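Local structure of lectin CEL-I, N-acetyl-D-galactosamine-specific C-type (Cucumaria echinata, 4WQQ) at residues V49-R63 with G113-D125. The protein binds N-acetylgalactosamine and galactose through calcium in its natural form, and as this engineered C-type lectin variant recognises mannose. The protein carries 3 engineered substitutions. Residues are numbered along the deposited sequence; the frame is centred on the assembly and turned at random.
With CA (calcium ion), chain F; MAN (alpha-D-mannopyranose), chain H.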
loop_
_atom_site.group_PDB
_atom_site.type_symbol
_atom_site.label_atom_id
_atom_site.label_comp_id
_atom_site.label_asym_id
_atom_site.label_seq_id
_atom_site.Cartn_x
_atom_site.Cartn_y
_atom_site.Cartn_z
ATOM N N VAL A 49 1.464 -2.989 -18.839
ATOM C CA VAL A 49 1.115 -4.446 -19.092
ATOM C C VAL A 49 2.407 -5.149 -19.488
ATOM O O VAL A 49 3.064 -4.757 -20.449
ATOM C CB VAL A 49 0.023 -4.597 -20.153
ATOM C CG1 VAL A 49 -0.410 -6.069 -20.305
ATOM C CG2 VAL A 49 -1.204 -3.796 -19.721
ATOM N N HIS A 50 2.770 -6.142 -18.685
ATOM C CA HIS A 50 4.073 -6.805 -18.921
ATOM C C HIS A 50 4.053 -8.283 -19.230
ATOM O O HIS A 50 5.139 -8.847 -19.328
ATOM C CB HIS A 50 5.021 -6.489 -17.786
ATOM C CG HIS A 50 5.312 -5.042 -17.694
ATOM N ND1 HIS A 50 6.223 -4.404 -18.497
ATOM C CD2 HIS A 50 4.749 -4.080 -16.915
ATOM C CE1 HIS A 50 6.239 -3.116 -18.190
ATOM N NE2 HIS A 50 5.337 -2.891 -17.245
ATOM N N SER A 51 2.878 -8.859 -19.373
ATOM C CA SER A 51 2.709 -10.245 -19.773
ATOM C C SER A 51 1.306 -10.538 -20.225
ATOM O O SER A 51 0.375 -9.769 -19.963
ATOM C CB SER A 51 3.020 -11.122 -18.561
ATOM O OG SER A 51 2.037 -11.016 -17.540
ATOM N N ALA A 52 1.088 -11.736 -20.792
ATOM C CA ALA A 52 -0.218 -12.136 -21.191
ATOM C C ALA A 52 -1.111 -12.278 -19.994
ATOM O O ALA A 52 -2.300 -12.047 -20.080
ATOM C CB ALA A 52 -0.101 -13.476 -21.969
ATOM N N ALA A 53 -0.546 -12.725 -18.875
ATOM C CA ALA A 53 -1.318 -12.946 -17.681
ATOM C C ALA A 53 -1.805 -11.579 -17.185
ATOM O O ALA A 53 -2.967 -11.449 -16.823
ATOM C CB ALA A 53 -0.470 -13.623 -16.629
ATOM N N GLU A 54 -0.907 -10.603 -17.172
ATOM C CA GLU A 54 -1.325 -9.241 -16.740
ATOM C C GLU A 54 -2.392 -8.672 -17.676
ATOM O O GLU A 54 -3.368 -8.107 -17.228
ATOM C CB GLU A 54 -0.126 -8.309 -16.583
ATOM C CG GLU A 54 -0.525 -6.968 -15.913
ATOM C CD GLU A 54 0.639 -6.084 -15.497
ATOM O OE1 GLU A 54 1.772 -6.200 -16.064
ATOM O OE2 GLU A 54 0.367 -5.214 -14.602
ATOM N N GLN A 55 -2.212 -8.854 -18.979
ATOM C CA GLN A 55 -3.149 -8.436 -19.956
ATOM C C GLN A 55 -4.507 -9.051 -19.670
ATOM O O GLN A 55 -5.552 -8.358 -19.662
ATOM C CB GLN A 55 -2.647 -8.852 -21.362
ATOM C CG GLN A 55 -3.621 -8.622 -22.461
ATOM C CD GLN A 55 -3.739 -7.166 -22.907
ATOM O OE1 GLN A 55 -2.822 -6.356 -22.757
ATOM N NE2 GLN A 55 -4.876 -6.859 -23.480
ATOM N N ALA A 56 -4.539 -10.383 -19.506
ATOM C CA ALA A 56 -5.802 -11.014 -19.291
ATOM C C ALA A 56 -6.459 -10.575 -17.996
ATOM O O ALA A 56 -7.688 -10.419 -17.957
ATOM C CB ALA A 56 -5.635 -12.535 -19.368
ATOM N N TYR A 57 -5.684 -10.393 -16.965
ATOM C CA TYR A 57 -6.208 -9.995 -15.642
ATOM C C TYR A 57 -6.915 -8.634 -15.801
ATOM O O TYR A 57 -8.079 -8.441 -15.436
ATOM C CB TYR A 57 -5.092 -9.880 -14.606
ATOM C CG TYR A 57 -5.643 -9.170 -13.388
ATOM C CD1 TYR A 57 -6.434 -9.830 -12.467
ATOM C CD2 TYR A 57 -5.462 -7.787 -13.248
ATOM C CE1 TYR A 57 -7.032 -9.150 -11.428
ATOM C CE2 TYR A 57 -6.035 -7.108 -12.210
ATOM C CZ TYR A 57 -6.815 -7.759 -11.300
ATOM O OH TYR A 57 -7.368 -7.012 -10.258
ATOM N N VAL A 58 -6.215 -7.728 -16.464
ATOM C CA VAL A 58 -6.754 -6.376 -16.718
ATOM C C VAL A 58 -8.015 -6.354 -17.551
ATOM O O VAL A 58 -8.995 -5.741 -17.204
ATOM C CB VAL A 58 -5.653 -5.474 -17.321
ATOM C CG1 VAL A 58 -6.228 -4.116 -17.793
ATOM C CG2 VAL A 58 -4.536 -5.244 -16.327
ATOM N N PHE A 59 -7.988 -7.083 -18.657
ATOM C CA PHE A 59 -9.084 -7.125 -19.580
ATOM C C PHE A 59 -10.303 -7.736 -18.856
ATOM O O PHE A 59 -11.439 -7.209 -18.960
ATOM C CB PHE A 59 -8.650 -7.901 -20.822
ATOM C CG PHE A 59 -9.764 -8.109 -21.811
ATOM C CD1 PHE A 59 -10.188 -7.061 -22.580
ATOM C CD2 PHE A 59 -10.372 -9.335 -21.946
ATOM C CE1 PHE A 59 -11.205 -7.218 -23.490
ATOM C CE2 PHE A 59 -11.438 -9.487 -22.805
ATOM C CZ PHE A 59 -11.841 -8.444 -23.607
ATOM N N ASN A 60 -10.095 -8.874 -18.147
ATOM C CA ASN A 60 -11.213 -9.560 -17.518
ATOM C C ASN A 60 -11.822 -8.714 -16.374
ATOM O O ASN A 60 -13.051 -8.665 -16.176
ATOM C CB ASN A 60 -10.777 -10.965 -17.064
ATOM C CG ASN A 60 -10.413 -11.872 -18.291
ATOM O OD1 ASN A 60 -11.100 -11.834 -19.328
ATOM N ND2 ASN A 60 -9.328 -12.644 -18.181
ATOM N N TYR A 61 -10.967 -7.959 -15.685
ATOM C CA TYR A 61 -11.451 -7.108 -14.613
ATOM C C TYR A 61 -12.335 -5.987 -15.172
ATOM O O TYR A 61 -13.483 -5.762 -14.740
ATOM C CB TYR A 61 -10.223 -6.592 -13.843
ATOM C CG TYR A 61 -10.437 -5.481 -12.806
ATOM C CD1 TYR A 61 -11.626 -5.342 -12.128
ATOM C CD2 TYR A 61 -9.417 -4.566 -12.537
ATOM C CE1 TYR A 61 -11.814 -4.343 -11.195
ATOM C CE2 TYR A 61 -9.573 -3.552 -11.581
ATOM C CZ TYR A 61 -10.788 -3.416 -10.936
ATOM O OH TYR A 61 -11.042 -2.458 -9.980
ATOM N N TRP A 62 -11.823 -5.308 -16.193
ATOM C CA TRP A 62 -12.542 -4.291 -16.886
ATOM C C TRP A 62 -13.931 -4.784 -17.381
ATOM O O TRP A 62 -14.969 -4.190 -17.086
ATOM C CB TRP A 62 -11.685 -3.777 -18.054
ATOM C CG TRP A 62 -12.429 -2.947 -19.037
ATOM C CD1 TRP A 62 -13.428 -2.041 -18.777
ATOM C CD2 TRP A 62 -12.160 -2.842 -20.439
ATOM N NE1 TRP A 62 -13.805 -1.429 -19.901
ATOM C CE2 TRP A 62 -13.069 -1.903 -20.950
ATOM C CE3 TRP A 62 -11.269 -3.493 -21.329
ATOM C CZ2 TRP A 62 -13.126 -1.576 -22.297
ATOM C CZ3 TRP A 62 -11.344 -3.201 -22.647
ATOM C CH2 TRP A 62 -12.242 -2.191 -23.121
ATOM N N ARG A 63 -13.901 -5.898 -18.140
ATOM C CA ARG A 63 -15.102 -6.381 -18.815
ATOM C C ARG A 63 -16.086 -7.039 -17.866
ATOM O O ARG A 63 -17.286 -7.114 -18.195
ATOM C CB ARG A 63 -14.699 -7.265 -19.977
ATOM C CG ARG A 63 -13.800 -6.590 -21.007
ATOM C CD ARG A 63 -14.378 -5.286 -21.515
ATOM N NE ARG A 63 -15.627 -5.502 -22.226
ATOM C CZ ARG A 63 -16.454 -4.556 -22.644
ATOM N NH1 ARG A 63 -16.232 -3.287 -22.392
ATOM N NH2 ARG A 63 -17.516 -4.879 -23.317
ATOM N N GLY A 113 -2.329 4.955 -26.060
ATOM C CA GLY A 113 -2.687 3.546 -26.102
ATOM C C GLY A 113 -3.919 3.149 -25.292
ATOM O O GLY A 113 -4.231 3.780 -24.291
ATOM N N GLN A 114 -4.672 2.154 -25.772
ATOM C CA GLN A 114 -5.882 1.709 -25.130
ATOM C C GLN A 114 -6.153 0.232 -25.518
ATOM O O GLN A 114 -5.774 -0.197 -26.610
ATOM C CB GLN A 114 -7.097 2.604 -25.541
ATOM C CG GLN A 114 -7.362 2.621 -27.043
ATOM C CD GLN A 114 -8.456 3.549 -27.542
ATOM O OE1 GLN A 114 -8.821 3.395 -28.683
ATOM N NE2 GLN A 114 -8.921 4.533 -26.767
ATOM N N PHE A 115 -6.800 -0.511 -24.642
ATOM C CA PHE A 115 -7.418 -1.805 -25.045
ATOM C C PHE A 115 -8.692 -1.572 -25.860
ATOM O O PHE A 115 -9.549 -0.736 -25.526
ATOM C CB PHE A 115 -7.873 -2.604 -23.806
ATOM C CG PHE A 115 -6.779 -3.201 -22.944
ATOM C CD1 PHE A 115 -5.439 -2.922 -23.088
ATOM C CD2 PHE A 115 -7.149 -4.070 -21.942
ATOM C CE1 PHE A 115 -4.505 -3.476 -22.250
ATOM C CE2 PHE A 115 -6.215 -4.685 -21.144
ATOM C CZ PHE A 115 -4.899 -4.389 -21.277
ATOM N N ARG A 116 -8.874 -2.372 -26.889
ATOM C CA ARG A 116 -10.200 -2.675 -27.430
ATOM C C ARG A 116 -10.978 -3.631 -26.513
ATOM O O ARG A 116 -10.388 -4.332 -25.710
ATOM C CB ARG A 116 -10.027 -3.362 -28.821
ATOM C CG ARG A 116 -9.221 -2.470 -29.697
ATOM C CD ARG A 116 -9.477 -2.611 -31.149
ATOM N NE ARG A 116 -10.003 -1.328 -31.600
ATOM C CZ ARG A 116 -9.541 -0.614 -32.643
ATOM N NH1 ARG A 116 -8.495 -1.030 -33.443
ATOM N NH2 ARG A 116 -10.140 0.536 -32.888
ATOM N N HIS A 117 -12.296 -3.627 -26.646
ATOM C CA HIS A 117 -13.122 -4.513 -25.836
ATOM C C HIS A 117 -13.169 -5.921 -26.461
ATOM O O HIS A 117 -13.737 -6.827 -25.847
ATOM C CB HIS A 117 -14.556 -4.005 -25.614
ATOM C CG HIS A 117 -15.452 -4.022 -26.812
ATOM N ND1 HIS A 117 -15.394 -3.074 -27.820
ATOM C CD2 HIS A 117 -16.460 -4.879 -27.164
ATOM C CE1 HIS A 117 -16.368 -3.315 -28.692
ATOM N NE2 HIS A 117 -17.010 -4.406 -28.320
ATOM N N THR A 118 -12.540 -6.073 -27.610
ATOM C CA THR A 118 -12.563 -7.362 -28.364
ATOM C C THR A 118 -11.179 -7.996 -28.357
ATOM O O THR A 118 -10.164 -7.363 -27.966
ATOM C CB THR A 118 -13.006 -7.101 -29.785
ATOM O OG1 THR A 118 -12.165 -6.106 -30.371
ATOM C CG2 THR A 118 -14.384 -6.700 -29.824
ATOM N N GLU A 119 -11.127 -9.276 -28.729
ATOM C CA GLU A 119 -9.863 -9.972 -28.946
ATOM C C GLU A 119 -8.917 -9.922 -27.728
ATOM O O GLU A 119 -7.736 -9.646 -27.848
ATOM C CB GLU A 119 -9.142 -9.435 -30.199
ATOM C CG GLU A 119 -9.920 -9.619 -31.497
ATOM C CD GLU A 119 -9.149 -9.182 -32.741
ATOM O OE1 GLU A 119 -9.556 -9.627 -33.841
ATOM O OE2 GLU A 119 -8.126 -8.421 -32.638
ATOM N N GLY A 120 -9.460 -10.158 -26.543
ATOM C CA GLY A 120 -8.652 -10.194 -25.338
ATOM C C GLY A 120 -8.021 -8.856 -24.921
ATOM O O GLY A 120 -7.051 -8.841 -24.167
ATOM N N GLY A 121 -8.509 -7.784 -25.516
ATOM C CA GLY A 121 -7.975 -6.430 -25.193
ATOM C C GLY A 121 -6.862 -5.961 -26.064
ATOM O O GLY A 121 -6.048 -5.099 -25.662
ATOM N N ALA A 122 -6.779 -6.479 -27.282
ATOM C CA ALA A 122 -5.693 -6.047 -28.159
ATOM C C ALA A 122 -5.722 -4.487 -28.301
ATOM O O ALA A 122 -6.767 -3.858 -28.323
ATOM C CB ALA A 122 -5.818 -6.680 -29.544
ATOM N N TRP A 123 -4.513 -3.930 -28.368
ATOM C CA TRP A 123 -4.254 -2.527 -28.223
ATOM C C TRP A 123 -4.457 -1.747 -29.527
ATOM O O TRP A 123 -4.187 -2.233 -30.628
ATOM C CB TRP A 123 -2.828 -2.298 -27.765
ATOM C CG TRP A 123 -2.368 -3.046 -26.544
ATOM C CD1 TRP A 123 -3.108 -3.831 -25.732
ATOM C CD2 TRP A 123 -1.050 -3.081 -26.049
ATOM N NE1 TRP A 123 -2.343 -4.306 -24.716
ATOM C CE2 TRP A 123 -1.065 -3.868 -24.892
ATOM C CE3 TRP A 123 0.132 -2.499 -26.449
ATOM C CZ2 TRP A 123 0.062 -4.076 -24.149
ATOM C CZ3 TRP A 123 1.264 -2.699 -25.716
ATOM C CH2 TRP A 123 1.218 -3.468 -24.564
ATOM N N ASN A 124 -4.947 -0.502 -29.356
ATOM C CA ASN A 124 -5.036 0.494 -30.384
ATOM C C ASN A 124 -4.404 1.810 -29.860
ATOM O O ASN A 124 -4.440 2.086 -28.651
ATOM C CB ASN A 124 -6.482 0.742 -30.676
ATOM C CG ASN A 124 -6.685 1.816 -31.697
ATOM O OD1 ASN A 124 -6.019 1.879 -32.724
ATOM N ND2 ASN A 124 -7.607 2.722 -31.387
ATOM N N ASP A 125 -3.817 2.582 -30.768
ATOM C CA ASP A 125 -3.481 3.962 -30.528
ATOM C C ASP A 125 -4.647 4.868 -30.925
ATOM O O ASP A 125 -5.313 4.670 -31.967
ATOM C CB ASP A 125 -2.153 4.368 -31.184
ATOM C CG ASP A 125 -2.164 4.218 -32.728
ATOM O OD1 ASP A 125 -2.998 3.481 -33.321
ATOM O OD2 ASP A 125 -1.274 4.799 -33.332
HETATM CA CA CA F . -5.131 3.560 -34.165
HETATM C C1 MAN H . -10.458 2.952 -36.414
HETATM C C2 MAN H . -9.046 2.479 -36.593
HETATM C C3 MAN H . -8.169 2.768 -35.384
HETATM C C4 MAN H . -8.399 4.206 -34.945
HETATM C C5 MAN H . -9.888 4.330 -34.546
HETATM C C6 MAN H . -10.335 5.656 -33.981
HETATM O O1 MAN H . -11.003 2.000 -35.542
HETATM O O2 MAN H . -8.581 3.248 -37.670
HETATM O O3 MAN H . -6.817 2.601 -35.800
HETATM O O4 MAN H . -7.516 4.438 -33.864
HETATM O O5 MAN H . -10.607 4.256 -35.835
HETATM O O6 MAN H . -9.821 6.510 -34.983
HETATM O O HOH W 1 -15.890 -7.958 -23.771
#
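Phe115 lays one ring face under the amide of Gln55, inclined to it by 37°, with NE2 3.3 Å above the ring plane, off toward the rim, while Val58 CG1 presses on Phe115 CE2 at 3.4 Å. The Gln55 chain leaves the helix with CG anti to the backbone N and then bends at chi2, which carries its amide to the loop and the second strand. There it illustrates how one buried amide can be held by both its ends. OE1 accepts from Trp123 NE1 at 2.9 Å; OE1 lies near the indole plane, whereas NE1 stands 30° out of the Gln55 carbonyl plane. NE2 gives a nearly straight bond (168°) to a lone pair of Gly120 O at 3.0 Å and a weak one to Gly121 O. One turn further along the helix, Phe59 takes the glycine turn on its face: Gly120 CA stands 3.9 Å from the ring centroid in a CH-pi contact, and Gly121 N lies over the same face toward the rim. Trp62 CZ3 touches Phe115 CB, and the Arg63 guanidinium, its NH1 bonded to Gln68 O, receives His117 CB over its face. Helix 52-65 thus packs on the hairpin whose strand 123-126 brings Asn124 and Asp125 to the calcium, completed by engineered Glu102 and Asn104, Glu110 and mannose O3 and O4: the Asn-Asp pair of the sugar-binding site in C-type lectin domains.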